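ABC-type transport system, sugar-family extracellular solute-binding protein (Peptoclostridium difficile 630, PDB 6HNI) probably serves as the extracellular lipoprotein that captures tyrosine for an ABC transporter, and has adhesive properties. Local coordinates at residues P35-T40 with I110-D115; T42-A47 with K85-A90; E126-N131 with M281-S286; S133-F138 with G266-K271. The protein carries 1 engineered substitution. All blocks are in the same frame, centred on the assembly; numbering follows the deposited sequence.

Interaction 1: residues P35-T40 with I110-D115; sequences PALDAT and ITAVSD. With TYR (tyrosine), chain B.
The tyrosine pocket of this periplasmic-binding-protein fold is walled in part by the first turns of helix 35-50, where Leu37 and Thr40 meet Ala112 and Thr111 at the C-terminal end of strand 108-113. The CB of Leu37 is not aimed at the strand, but its CD2 branch reaches Ala112 CB at 3.8 Å. One turn on, Thr40 and Thr111 reach toward each other tip to tip, and Thr40 OG1 lies 3.4 Å from Thr111 CG2. With chi1 of 71°, Thr40 OG1 is folded back between its own N and C, where it bonds to Leu37 O at 2.9 Å. Thr111 turns its hydroxyl to Thr135 and its methyl to the helix, so in this seam of methyls and hydroxyls each hydroxyl has its own partner. Beyond Ala112 the chain turns and presents Ser114 to the ligand. Ser114 N donates to the carboxylate OXT of the bound tyrosine at 3.1 Å (148° at the hydrogen), while Ser114 OG accepts from the ligand N at 2.9 Å. Ala36 CB comes within 3.7 Å of the ligand's ring atom CE2. The small, apolar Ala36 thus suits the ring, whereas Ser114 grips both ionic ends of the amino acid, a chemistry consistent with recognition of its amino and carboxylate groups as well as its side chain.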
loop_
_atom_site.group_PDB
_atom_site.type_symbol
_atom_site.label_atom_id
_atom_site.label_comp_id
_atom_site.label_asym_id
_atom_site.label_seq_id
_atom_site.Cartn_x
_atom_site.Cartn_y
_atom_site.Cartn_z
ATOM N N PRO A 35 -4.522 -3.096 6.739
ATOM C CA PRO A 35 -4.950 -1.788 7.251
ATOM C C PRO A 35 -4.951 -0.653 6.268
ATOM O O PRO A 35 -5.906 0.169 6.243
ATOM C CB PRO A 35 -4.015 -1.531 8.432
ATOM C CG PRO A 35 -3.734 -2.928 8.953
ATOM C CD PRO A 35 -3.653 -3.779 7.716
ATOM N N ALA A 36 -3.969 -0.562 5.438
ATOM C CA ALA A 36 -3.863 0.535 4.498
ATOM C C ALA A 36 -5.004 0.471 3.524
ATOM O O ALA A 36 -5.596 1.518 3.156
ATOM C CB ALA A 36 -2.520 0.462 3.735
ATOM N N LEU A 37 -5.319 -0.708 3.009
ATOM C CA LEU A 37 -6.389 -0.787 2.004
ATOM C C LEU A 37 -7.725 -0.443 2.624
ATOM O O LEU A 37 -8.523 0.295 1.992
ATOM C CB LEU A 37 -6.438 -2.151 1.328
ATOM C CG LEU A 37 -5.105 -2.662 0.727
ATOM C CD1 LEU A 37 -5.361 -3.842 -0.152
ATOM C CD2 LEU A 37 -4.323 -1.601 -0.036
ATOM N N ASP A 38 -7.988 -0.948 3.799
ATOM C CA ASP A 38 -9.231 -0.635 4.548
ATOM C C ASP A 38 -9.343 0.860 4.788
ATOM O O ASP A 38 -10.441 1.457 4.662
ATOM C CB ASP A 38 -9.206 -1.316 5.924
ATOM C CG ASP A 38 -9.423 -2.842 5.891
ATOM O OD1 ASP A 38 -9.713 -3.427 4.805
ATOM O OD2 ASP A 38 -9.274 -3.479 7.000
ATOM N N ALA A 39 -8.244 1.502 5.126
ATOM C CA ALA A 39 -8.248 2.957 5.416
ATOM C C ALA A 39 -8.626 3.754 4.174
ATOM O O ALA A 39 -9.398 4.766 4.258
ATOM C CB ALA A 39 -6.903 3.424 5.992
ATOM N N THR A 40 -8.171 3.350 3.000
ATOM C CA THR A 40 -8.528 4.094 1.792
ATOM C C THR A 40 -10.007 3.987 1.529
ATOM O O THR A 40 -10.594 4.987 1.060
ATOM C CB THR A 40 -7.746 3.713 0.531
ATOM O OG1 THR A 40 -8.147 2.414 0.077
ATOM C CG2 THR A 40 -6.269 3.738 0.771
ATOM N N ILE A 110 -8.224 4.877 -8.937
ATOM C CA ILE A 110 -7.330 3.974 -8.160
ATOM C C ILE A 110 -6.899 4.663 -6.899
ATOM O O ILE A 110 -6.846 5.895 -6.776
ATOM C CB ILE A 110 -6.091 3.583 -9.026
ATOM C CG1 ILE A 110 -5.151 4.721 -9.244
ATOM C CG2 ILE A 110 -6.561 2.938 -10.299
ATOM C CD1 ILE A 110 -3.926 4.483 -10.123
ATOM N N THR A 111 -6.453 3.850 -5.931
ATOM C CA THR A 111 -5.716 4.328 -4.794
ATOM C C THR A 111 -4.776 3.157 -4.355
ATOM O O THR A 111 -4.975 1.994 -4.801
ATOM C CB THR A 111 -6.559 4.714 -3.596
ATOM O OG1 THR A 111 -5.757 5.434 -2.619
ATOM C CG2 THR A 111 -7.299 3.574 -2.957
ATOM N N ALA A 112 -3.805 3.526 -3.531
ATOM C CA ALA A 112 -2.821 2.495 -2.979
ATOM C C ALA A 112 -2.152 1.795 -4.121
ATOM O O ALA A 112 -1.875 0.583 -3.972
ATOM C CB ALA A 112 -3.531 1.551 -2.071
ATOM N N VAL A 113 -1.819 2.500 -5.175
ATOM C CA VAL A 113 -1.047 1.997 -6.310
ATOM C C VAL A 113 0.274 2.706 -6.297
ATOM O O VAL A 113 0.385 3.902 -6.424
ATOM C CB VAL A 113 -1.768 2.221 -7.643
ATOM C CG1 VAL A 113 -0.889 1.915 -8.851
ATOM C CG2 VAL A 113 -3.038 1.430 -7.668
ATOM N N SER A 114 1.388 1.920 -6.153
ATOM C CA SER A 114 2.673 2.533 -5.967
ATOM C C SER A 114 3.181 3.267 -7.175
ATOM O O SER A 114 3.778 4.335 -7.049
ATOM C CB SER A 114 3.745 1.467 -5.570
ATOM O OG SER A 114 3.415 0.803 -4.396
ATOM N N ASP A 115 3.004 2.659 -8.339
ATOM C CA ASP A 115 3.595 3.118 -9.614
ATOM C C ASP A 115 2.598 2.827 -10.721
ATOM O O ASP A 115 2.581 1.799 -11.363
ATOM C CB ASP A 115 4.949 2.461 -9.885
ATOM C CG ASP A 115 5.777 3.207 -10.969
ATOM O OD1 ASP A 115 5.203 3.668 -12.004
ATOM O OD2 ASP A 115 7.022 3.254 -10.798
HETATM N N TYR B . 1.256 -0.181 -2.776
HETATM C CA TYR B . 0.466 -1.419 -2.898
HETATM C C TYR B . 0.020 -1.598 -4.341
HETATM O O TYR B . -0.779 -2.491 -4.595
HETATM C CB TYR B . -0.652 -1.523 -1.840
HETATM C CG TYR B . -0.121 -1.629 -0.449
HETATM C CD1 TYR B . 0.594 -2.798 -0.057
HETATM C CD2 TYR B . -0.216 -0.635 0.478
HETATM C CE1 TYR B . 1.158 -2.876 1.191
HETATM C CE2 TYR B . 0.342 -0.699 1.736
HETATM C CZ TYR B . 1.062 -1.860 2.103
HETATM O OH TYR B . 1.637 -1.941 3.356
HETATM O OXT TYR B . 0.525 -0.933 -5.222
#

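Interaction 2: residues T42-A47 with K85-A90; sequences TGFVKA and KDLIFA
Phe44 lays one face of its ring over a face of Phe89 in an offset stack, the two centroids 3.7 Å apart and the planes only 7° from parallel. The overlap is mutual: Phe89 CD2 stands above the centre of the Phe44 ring, and Phe44 CD1 above the centre of the Phe89 ring, each 3.4 Å from the plane it covers. Because the two side chains arrive from facing backbones and slide past one another, the ring of each also reaches the root of the other. Phe89 CE2 lies 3.3 Å from Phe44 CG, and Phe89 CB makes an off-centre CH-pi contact over the Phe44 ring, 4.2 Å from its centroid. Both phenylalanines extend with CG opposite their own N (chi1 177° for Phe44), which carries the rings far enough to bridge backbones whose CA atoms are 8.9 Å apart. Leu87 has two conformers; in one its CD2 comes to the ring edge, 4.4 Å from Phe44 CZ, so this lesser contact is uncertain. Flat rings suit this interface because they can fill it with face-on contact and need no polar partner. Leu87 and Phe89, two residues apart, face the helix, while Ile88 between them points to the other side of the sheet and touches Phe80 of helix 70-82. Thr265 and Ala269 of helix 258-273 border the same hydrophobic layer. Such helix-on-sheet packing, in which the crossover helix between parallel strands 24-30 and 59-65 lies against the neighbouring strand 87-91, belongs to the three-layer alpha/beta sandwich of periplasmic binding proteins.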
loop_
_atom_site.group_PDB
_atom_site.type_symbol
_atom_site.label_atom_id
_atom_site.label_comp_id
_atom_site.label_asym_id
_atom_site.label_seq_id
_atom_site.Cartn_x
_atom_site.Cartn_y
_atom_site.Cartn_z
ATOM N N THR A 42 -12.388 3.620 3.721
ATOM C CA THR A 42 -13.016 4.468 4.737
ATOM C C THR A 42 -13.003 5.935 4.311
ATOM O O THR A 42 -14.059 6.638 4.340
ATOM C CB THR A 42 -12.314 4.271 6.082
ATOM O OG1 THR A 42 -12.590 2.939 6.514
ATOM C CG2 THR A 42 -12.818 5.240 7.150
ATOM N N GLY A 43 -11.851 6.436 3.910
ATOM C CA GLY A 43 -11.727 7.833 3.467
ATOM C C GLY A 43 -12.536 8.144 2.235
ATOM O O GLY A 43 -13.181 9.238 2.164
ATOM N N PHE A 44 -12.546 7.260 1.252
ATOM C CA PHE A 44 -13.265 7.479 0.005
ATOM C C PHE A 44 -14.748 7.654 0.303
ATOM O O PHE A 44 -15.379 8.599 -0.207
ATOM C CB PHE A 44 -13.057 6.277 -0.916
ATOM C CG PHE A 44 -13.783 6.290 -2.222
ATOM C CD1 PHE A 44 -13.182 6.771 -3.339
ATOM C CD2 PHE A 44 -15.029 5.661 -2.354
ATOM C CE1 PHE A 44 -13.813 6.753 -4.572
ATOM C CE2 PHE A 44 -15.669 5.648 -3.598
ATOM C CZ PHE A 44 -15.057 6.172 -4.700
ATOM N N VAL A 45 -15.319 6.776 1.106
ATOM C CA VAL A 45 -16.755 6.838 1.395
ATOM C C VAL A 45 -17.080 8.122 2.174
ATOM O O VAL A 45 -18.118 8.779 1.926
ATOM C CB VAL A 45 -17.223 5.552 2.112
ATOM C CG1 VAL A 45 -18.665 5.641 2.597
ATOM C CG2 VAL A 45 -17.031 4.343 1.191
ATOM N N LYS A 46 -16.218 8.506 3.113
ATOM C CA LYS A 46 -16.445 9.756 3.868
ATOM C C LYS A 46 -16.392 10.957 2.934
ATOM O O LYS A 46 -17.226 11.898 3.110
ATOM C CB LYS A 46 -15.440 9.941 5.012
ATOM C CG LYS A 46 -15.606 8.997 6.170
ATOM C CD LYS A 46 -14.525 9.179 7.220
ATOM C CE LYS A 46 -14.755 8.246 8.397
ATOM N NZ LYS A 46 -13.612 8.296 9.333
ATOM N N ALA A 47 -15.484 10.998 1.959
ATOM C CA ALA A 47 -15.420 12.130 1.039
ATOM C C ALA A 47 -16.717 12.187 0.239
ATOM O O ALA A 47 -17.278 13.273 0.018
ATOM C CB ALA A 47 -14.196 12.078 0.098
ATOM N N LYS A 85 -21.405 -0.354 -14.290
ATOM C CA LYS A 85 -21.185 0.599 -13.231
ATOM C C LYS A 85 -20.844 1.967 -13.837
ATOM O O LYS A 85 -20.252 2.073 -14.912
ATOM C CB LYS A 85 -20.013 0.195 -12.354
ATOM C CG LYS A 85 -20.205 -1.079 -11.545
ATOM C CD LYS A 85 -21.434 -1.108 -10.659
ATOM C CE LYS A 85 -21.430 -2.348 -9.805
ATOM N NZ LYS A 85 -22.673 -2.507 -9.046
ATOM N N ASP A 86 -21.229 3.016 -13.129
ATOM C CA ASP A 86 -20.842 4.361 -13.535
ATOM C C ASP A 86 -19.398 4.744 -13.210
ATOM O O ASP A 86 -18.795 5.571 -13.872
ATOM C CB ASP A 86 -21.812 5.356 -12.875
ATOM C CG ASP A 86 -23.257 5.174 -13.336
ATOM O OD1 ASP A 86 -23.454 5.479 -14.513
ATOM O OD2 ASP A 86 -24.103 4.664 -12.530
ATOM N N LEU A 87 -18.849 4.068 -12.194
ATOM C CA LEU A 87 -17.500 4.346 -11.702
ATOM C C LEU A 87 -17.039 3.092 -10.969
ATOM O O LEU A 87 -17.782 2.479 -10.234
ATOM C CB LEU A 87 -17.531 5.524 -10.717
ATOM C CG LEU A 87 -16.251 5.805 -9.911
ATOM C CD1 LEU A 87 -15.194 6.296 -10.834
ATOM C CD2 LEU A 87 -16.529 6.862 -8.838
ATOM N N ILE A 88 -15.748 2.788 -11.172
ATOM C CA ILE A 88 -15.057 1.725 -10.391
ATOM C C ILE A 88 -13.941 2.331 -9.555
ATOM O O ILE A 88 -13.174 3.122 -10.077
ATOM C CB ILE A 88 -14.488 0.688 -11.351
ATOM C CG1 ILE A 88 -15.605 -0.064 -12.053
ATOM C CG2 ILE A 88 -13.603 -0.333 -10.567
ATOM C CD1 ILE A 88 -15.155 -0.878 -13.250
ATOM N N PHE A 89 -13.978 2.061 -8.272
ATOM C CA PHE A 89 -12.908 2.473 -7.365
ATOM C C PHE A 89 -12.103 1.185 -7.036
ATOM O O PHE A 89 -12.636 0.246 -6.476
ATOM C CB PHE A 89 -13.529 3.054 -6.096
ATOM C CG PHE A 89 -12.564 3.405 -4.983
ATOM C CD1 PHE A 89 -11.330 4.009 -5.233
ATOM C CD2 PHE A 89 -12.926 3.168 -3.683
ATOM C CE1 PHE A 89 -10.457 4.282 -4.150
ATOM C CE2 PHE A 89 -12.083 3.465 -2.623
ATOM C CZ PHE A 89 -10.861 4.050 -2.892
ATOM N N ALA A 90 -10.832 1.258 -7.437
ATOM C CA ALA A 90 -9.919 0.052 -7.298
ATOM C C ALA A 90 -8.820 0.373 -6.284
ATOM O O ALA A 90 -8.083 1.362 -6.402
ATOM C CB ALA A 90 -9.338 -0.325 -8.667
#

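Interaction 3: residues E126-N131 with M281-S286; sequences EKPGTN and MPVATS
Two irregular segments meet here at the margin of a Rossmann-like alpha/beta lobe, in a contact made mainly by prolines and backbone carbonyls: Pro128 rests on the carbonyl of Met281, and Glu126 on Pro282. Residues 126-131 lead into strand 132-136, the outermost strand of the parallel sheet, and residues 281-286 run beside that strand in the same direction, with backbone hydrogen bonds from Ala284 to Gly134 and Ser136. The backbones come nearest at Glu126 and Pro282, whose CA atoms are 4.3 Å apart. Glu126 contributes its carbonyl, with Glu126 O 3.8 Å from Pro282 CA, while its carboxylate side chain turns off to the exposed side, as befits a charged residue at the surface. Pro282 CB and CG, one side of its ring, also lie near that oxygen. No direct hydrogen bond joins the two segments, but flanking ones hold them in place: Val283 pairs with Leu125 through the backbone, Gly129 with Ser279, and Lys127 forms a salt bridge to Asp280. Gly129 allows the positive phi (71°) by which the chain turns after Pro128. Met281 points away from 126-131, and its extended chain (chi1 177°) reaches helix 258-273, where it touches Met268 and Ile272. A long flexible thioether suits that apolar task, and rigid prolines suit segments that have no helix or strand to stiffen them. Pro128 CG is 4.4 Å from Val283 CG2, a light apolar touch. Nearer still is Met281 O, which receives the Ser133 hydroxyl and also lies 3.2 Å from Pro128 CD.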
loop_
_atom_site.group_PDB
_atom_site.type_symbol
_atom_site.label_atom_id
_atom_site.label_comp_id
_atom_site.label_asym_id
_atom_site.label_seq_id
_atom_site.Cartn_x
_atom_site.Cartn_y
_atom_site.Cartn_z
ATOM N N GLU A 126 0.668 13.037 -14.907
ATOM C CA GLU A 126 0.018 14.335 -15.165
ATOM C C GLU A 126 -1.120 14.275 -16.167
ATOM O O GLU A 126 -2.016 15.112 -16.090
ATOM C CB GLU A 126 1.063 15.353 -15.658
ATOM C CG GLU A 126 2.171 15.648 -14.664
ATOM C CD GLU A 126 3.353 14.643 -14.715
ATOM O OE1 GLU A 126 3.382 13.716 -15.598
ATOM O OE2 GLU A 126 4.263 14.775 -13.852
ATOM N N LYS A 127 -1.049 13.352 -17.137
ATOM C CA LYS A 127 -2.095 13.196 -18.158
ATOM C C LYS A 127 -2.255 11.711 -18.444
ATOM O O LYS A 127 -1.540 11.147 -19.283
ATOM C CB LYS A 127 -1.749 13.944 -19.441
ATOM C CG LYS A 127 -2.910 13.980 -20.424
ATOM C CD LYS A 127 -2.576 14.826 -21.655
ATOM C CE LYS A 127 -3.029 16.263 -21.517
ATOM N NZ LYS A 127 -4.477 16.389 -21.852
ATOM N N PRO A 128 -3.165 11.066 -17.722
ATOM C CA PRO A 128 -3.268 9.619 -17.858
ATOM C C PRO A 128 -3.496 9.116 -19.240
ATOM O O PRO A 128 -2.897 8.117 -19.659
ATOM C CB PRO A 128 -4.407 9.251 -16.948
ATOM C CG PRO A 128 -4.332 10.248 -15.880
ATOM C CD PRO A 128 -3.890 11.537 -16.534
ATOM N N GLY A 129 -4.389 9.767 -19.994
ATOM C CA GLY A 129 -4.590 9.366 -21.363
ATOM C C GLY A 129 -5.290 8.027 -21.546
ATOM O O GLY A 129 -5.242 7.452 -22.636
ATOM N N THR A 130 -5.918 7.556 -20.464
ATOM C CA THR A 130 -6.648 6.292 -20.378
ATOM C C THR A 130 -7.915 6.581 -19.551
ATOM O O THR A 130 -8.149 7.733 -19.138
ATOM C CB THR A 130 -5.817 5.170 -19.661
ATOM O OG1 THR A 130 -5.631 5.536 -18.296
ATOM C CG2 THR A 130 -4.461 4.966 -20.339
ATOM N N ASN A 131 -8.688 5.553 -19.261
ATOM C CA ASN A 131 -9.840 5.663 -18.388
ATOM C C ASN A 131 -9.539 5.577 -16.891
ATOM O O ASN A 131 -10.423 5.315 -16.086
ATOM C CB ASN A 131 -10.956 4.670 -18.756
ATOM C CG ASN A 131 -10.522 3.184 -18.671
ATOM O OD1 ASN A 131 -9.504 2.832 -19.254
ATOM N ND2 ASN A 131 -11.348 2.344 -18.071
ATOM N N MET A 281 -7.244 13.980 -15.791
ATOM C CA MET A 281 -7.156 14.256 -14.358
ATOM C C MET A 281 -5.786 13.761 -13.841
ATOM O O MET A 281 -5.523 12.589 -13.943
ATOM C CB MET A 281 -8.253 13.497 -13.643
ATOM C CG MET A 281 -8.275 13.603 -12.133
ATOM S SD MET A 281 -9.804 12.850 -11.508
ATOM C CE MET A 281 -11.039 14.047 -11.859
ATOM N N PRO A 282 -4.921 14.643 -13.311
ATOM C CA PRO A 282 -3.630 14.189 -12.805
ATOM C C PRO A 282 -3.743 13.250 -11.618
ATOM O O PRO A 282 -4.590 13.436 -10.732
ATOM C CB PRO A 282 -2.901 15.491 -12.409
ATOM C CG PRO A 282 -3.777 16.601 -12.774
ATOM C CD PRO A 282 -5.100 16.106 -13.175
ATOM N N VAL A 283 -2.856 12.244 -11.617
ATOM C CA VAL A 283 -2.722 11.350 -10.475
ATOM C C VAL A 283 -2.078 12.134 -9.303
ATOM O O VAL A 283 -1.088 12.842 -9.499
ATOM C CB VAL A 283 -1.930 10.090 -10.824
ATOM C CG1 VAL A 283 -1.728 9.226 -9.576
ATOM C CG2 VAL A 283 -2.612 9.303 -11.923
ATOM N N ALA A 284 -2.684 12.017 -8.123
ATOM C CA ALA A 284 -2.239 12.690 -6.928
ATOM C C ALA A 284 -1.416 11.782 -6.027
ATOM O O ALA A 284 -1.645 10.576 -5.964
ATOM C CB ALA A 284 -3.440 13.253 -6.175
ATOM N N THR A 285 -0.448 12.384 -5.328
ATOM C CA THR A 285 0.366 11.696 -4.345
ATOM C C THR A 285 0.419 12.519 -3.060
ATOM O O THR A 285 0.009 13.683 -3.060
ATOM C CB THR A 285 1.823 11.528 -4.822
ATOM O OG1 THR A 285 2.388 12.816 -5.122
ATOM C CG2 THR A 285 1.880 10.662 -6.025
ATOM N N SER A 286 0.974 11.947 -1.991
ATOM C CA SER A 286 1.184 12.628 -0.721
ATOM C C SER A 286 2.633 12.779 -0.394
ATOM O O SER A 286 3.379 11.797 -0.499
ATOM C CB SER A 286 0.481 11.927 0.423
ATOM O OG SER A 286 0.724 12.614 1.657
#

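Interaction 4: residues S133-F138 with G266-K271; sequences SGTSDF and GEMAVK. With TYR (tyrosine), chain B.
Met268 leaves its helix with CB directed at strand 133-136 and CG beside its own N, these two carbons serving as the spacer that carries the sulfur across. SD lies beside the peptide of Gly134, 3.6 Å from Gly134 O, and 4.2 Å from Thr135 CG2. There the chain bends (chi3 79°), so CE curls over the same peptide, 3.4 Å from Gly134 O and 3.7 Å from Ser133 OG. The pliant thioether is well chosen for moulding to bare backbone. Gly134 fits for its own reason: at its backbone angles a CB would strike the carbonyl O of Ser133. Ser133 OG is satisfied by Met281 O, and Thr135 OG1 by Thr265. Further along, Ser136 OG accepts from Phe138 N in an ST turn, and Asp137 takes the amino group of the bound tyrosine, TYR N to Asp137 OD2 at 2.8 Å, with OD1 a weaker second partner; Tyr258 OH also bonds to Asp137 OD2. Segment 266-271 runs nearly antiparallel to strand residues 133-136 (172°), their axes 8.7 Å apart at closest, lying on one face of the sheet near its 132-136 side, between helix 35-50, which Ala269 touches, and the chain at Met281.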
loop_
_atom_site.group_PDB
_atom_site.type_symbol
_atom_site.label_atom_id
_atom_site.label_comp_id
_atom_site.label_asym_id
_atom_site.label_seq_id
_atom_site.Cartn_x
_atom_site.Cartn_y
_atom_site.Cartn_z
ATOM N N SER A 133 -7.578 7.285 -13.380
ATOM C CA SER A 133 -6.852 8.274 -12.594
ATOM C C SER A 133 -6.998 7.926 -11.119
ATOM O O SER A 133 -7.415 6.794 -10.791
ATOM C CB SER A 133 -7.292 9.704 -12.890
ATOM O OG SER A 133 -6.360 10.584 -12.255
ATOM N N GLY A 134 -6.577 8.801 -10.218
ATOM C CA GLY A 134 -6.719 8.598 -8.814
ATOM C C GLY A 134 -5.492 9.025 -8.048
ATOM O O GLY A 134 -4.889 10.015 -8.331
ATOM N N THR A 135 -5.157 8.190 -7.066
ATOM C CA THR A 135 -4.042 8.472 -6.189
ATOM C C THR A 135 -3.023 7.289 -6.208
ATOM O O THR A 135 -3.400 6.150 -6.437
ATOM C CB THR A 135 -4.460 8.692 -4.731
ATOM O OG1 THR A 135 -5.308 7.639 -4.297
ATOM C CG2 THR A 135 -5.253 10.020 -4.581
ATOM N N SER A 136 -1.799 7.705 -5.965
ATOM C CA SER A 136 -0.661 6.766 -5.817
ATOM C C SER A 136 -0.172 6.890 -4.409
ATOM O O SER A 136 -0.018 7.966 -3.839
ATOM C CB SER A 136 0.388 7.138 -6.830
ATOM O OG SER A 136 1.648 6.468 -6.443
ATOM N N ASP A 137 0.219 5.707 -3.845
ATOM C CA ASP A 137 0.848 5.625 -2.531
ATOM C C ASP A 137 2.358 5.567 -2.646
ATOM O O ASP A 137 3.019 5.029 -1.715
ATOM C CB ASP A 137 0.313 4.487 -1.658
ATOM C CG ASP A 137 0.619 3.082 -2.213
ATOM O OD1 ASP A 137 0.963 2.985 -3.394
ATOM O OD2 ASP A 137 0.405 2.134 -1.400
ATOM N N PHE A 138 2.936 6.101 -3.699
ATOM C CA PHE A 138 4.387 6.256 -3.774
ATOM C C PHE A 138 4.940 6.919 -2.545
ATOM O O PHE A 138 4.437 7.941 -2.053
ATOM C CB PHE A 138 4.818 7.077 -4.995
ATOM C CG PHE A 138 6.290 7.328 -4.998
ATOM C CD1 PHE A 138 7.149 6.329 -5.399
ATOM C CD2 PHE A 138 6.813 8.489 -4.493
ATOM C CE1 PHE A 138 8.535 6.511 -5.312
ATOM C CE2 PHE A 138 8.177 8.692 -4.399
ATOM C CZ PHE A 138 9.033 7.707 -4.811
ATOM N N GLY A 266 -11.840 10.068 -3.212
ATOM C CA GLY A 266 -13.291 10.327 -3.192
ATOM C C GLY A 266 -13.585 11.707 -3.732
ATOM O O GLY A 266 -14.598 11.873 -4.452
ATOM N N GLU A 267 -12.776 12.704 -3.421
ATOM C CA GLU A 267 -12.982 14.041 -4.025
ATOM C C GLU A 267 -12.830 13.977 -5.524
ATOM O O GLU A 267 -13.587 14.610 -6.273
ATOM C CB GLU A 267 -12.037 15.072 -3.468
ATOM C CG GLU A 267 -12.189 15.358 -2.009
ATOM C CD GLU A 267 -11.343 16.540 -1.555
ATOM O OE1 GLU A 267 -10.164 16.619 -1.958
ATOM O OE2 GLU A 267 -11.857 17.396 -0.781
ATOM N N MET A 268 -11.900 13.153 -6.060
ATOM C CA MET A 268 -11.759 13.002 -7.476
ATOM C C MET A 268 -12.943 12.256 -8.063
ATOM O O MET A 268 -13.427 12.586 -9.158
ATOM C CB MET A 268 -10.453 12.203 -7.762
ATOM C CG MET A 268 -9.232 12.959 -7.320
ATOM S SD MET A 268 -7.651 12.083 -7.355
ATOM C CE MET A 268 -7.336 12.206 -9.084
ATOM N N ALA A 269 -13.516 11.315 -7.312
ATOM C CA ALA A 269 -14.780 10.662 -7.711
ATOM C C ALA A 269 -15.909 11.636 -7.898
ATOM O O ALA A 269 -16.710 11.485 -8.827
ATOM C CB ALA A 269 -15.230 9.584 -6.729
ATOM N N VAL A 270 -16.020 12.557 -6.952
ATOM C CA VAL A 270 -17.094 13.584 -7.021
ATOM C C VAL A 270 -16.985 14.287 -8.373
ATOM O O VAL A 270 -18.017 14.490 -9.087
ATOM C CB VAL A 270 -16.922 14.562 -5.836
ATOM C CG1 VAL A 270 -17.795 15.792 -6.027
ATOM C CG2 VAL A 270 -17.335 13.896 -4.526
ATOM N N LYS A 271 -15.783 14.684 -8.748
ATOM C CA LYS A 271 -15.537 15.332 -10.034
ATOM C C LYS A 271 -15.969 14.521 -11.232
ATOM O O LYS A 271 -16.622 15.019 -12.179
ATOM C CB LYS A 271 -14.109 15.819 -10.191
ATOM C CG LYS A 271 -13.640 16.783 -9.126
ATOM C CD LYS A 271 -12.191 17.157 -9.351
ATOM C CE LYS A 271 -11.728 18.164 -8.350
ATOM N NZ LYS A 271 -10.277 18.401 -8.508
HETATM N N TYR B . 1.256 -0.181 -2.776
HETATM C CA TYR B . 0.466 -1.419 -2.898
HETATM C C TYR B . 0.020 -1.598 -4.341
HETATM O O TYR B . -0.779 -2.491 -4.595
HETATM C CB TYR B . -0.652 -1.523 -1.840
HETATM C CG TYR B . -0.121 -1.629 -0.449
HETATM C CD1 TYR B . 0.594 -2.798 -0.057
HETATM C CD2 TYR B . -0.216 -0.635 0.478
HETATM C CE1 TYR B . 1.158 -2.876 1.191
HETATM C CE2 TYR B . 0.342 -0.699 1.736
HETATM C CZ TYR B . 1.062 -1.860 2.103
HETATM O OH TYR B . 1.637 -1.941 3.356
HETATM O OXT TYR B . 0.525 -0.933 -5.222
#

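Overall arrangement
Interactions 1, 2 and 4 are buried, whereas interaction 3 is partly exposed at the margin of the lobe. Interactions 1 and 2 share helix 35-50, which meets neighbouring strands 108-113 and 87-91: near the ligand the seam mixes methyls with hydroxyls, and about 12 Å away, centre to centre, it becomes purely aromatic and aliphatic. Helix 258-273 of interaction 4 packs on that aromatic layer through Gly266 and Ala269. Interactions 1 and 4 both end at the bound tyrosine, where the loops after adjacent strands supply Ser114 and Asp137 to its amino group. Interaction 3 relies instead on backbone and prolines, and joins interaction 4 along edge strand 132-136.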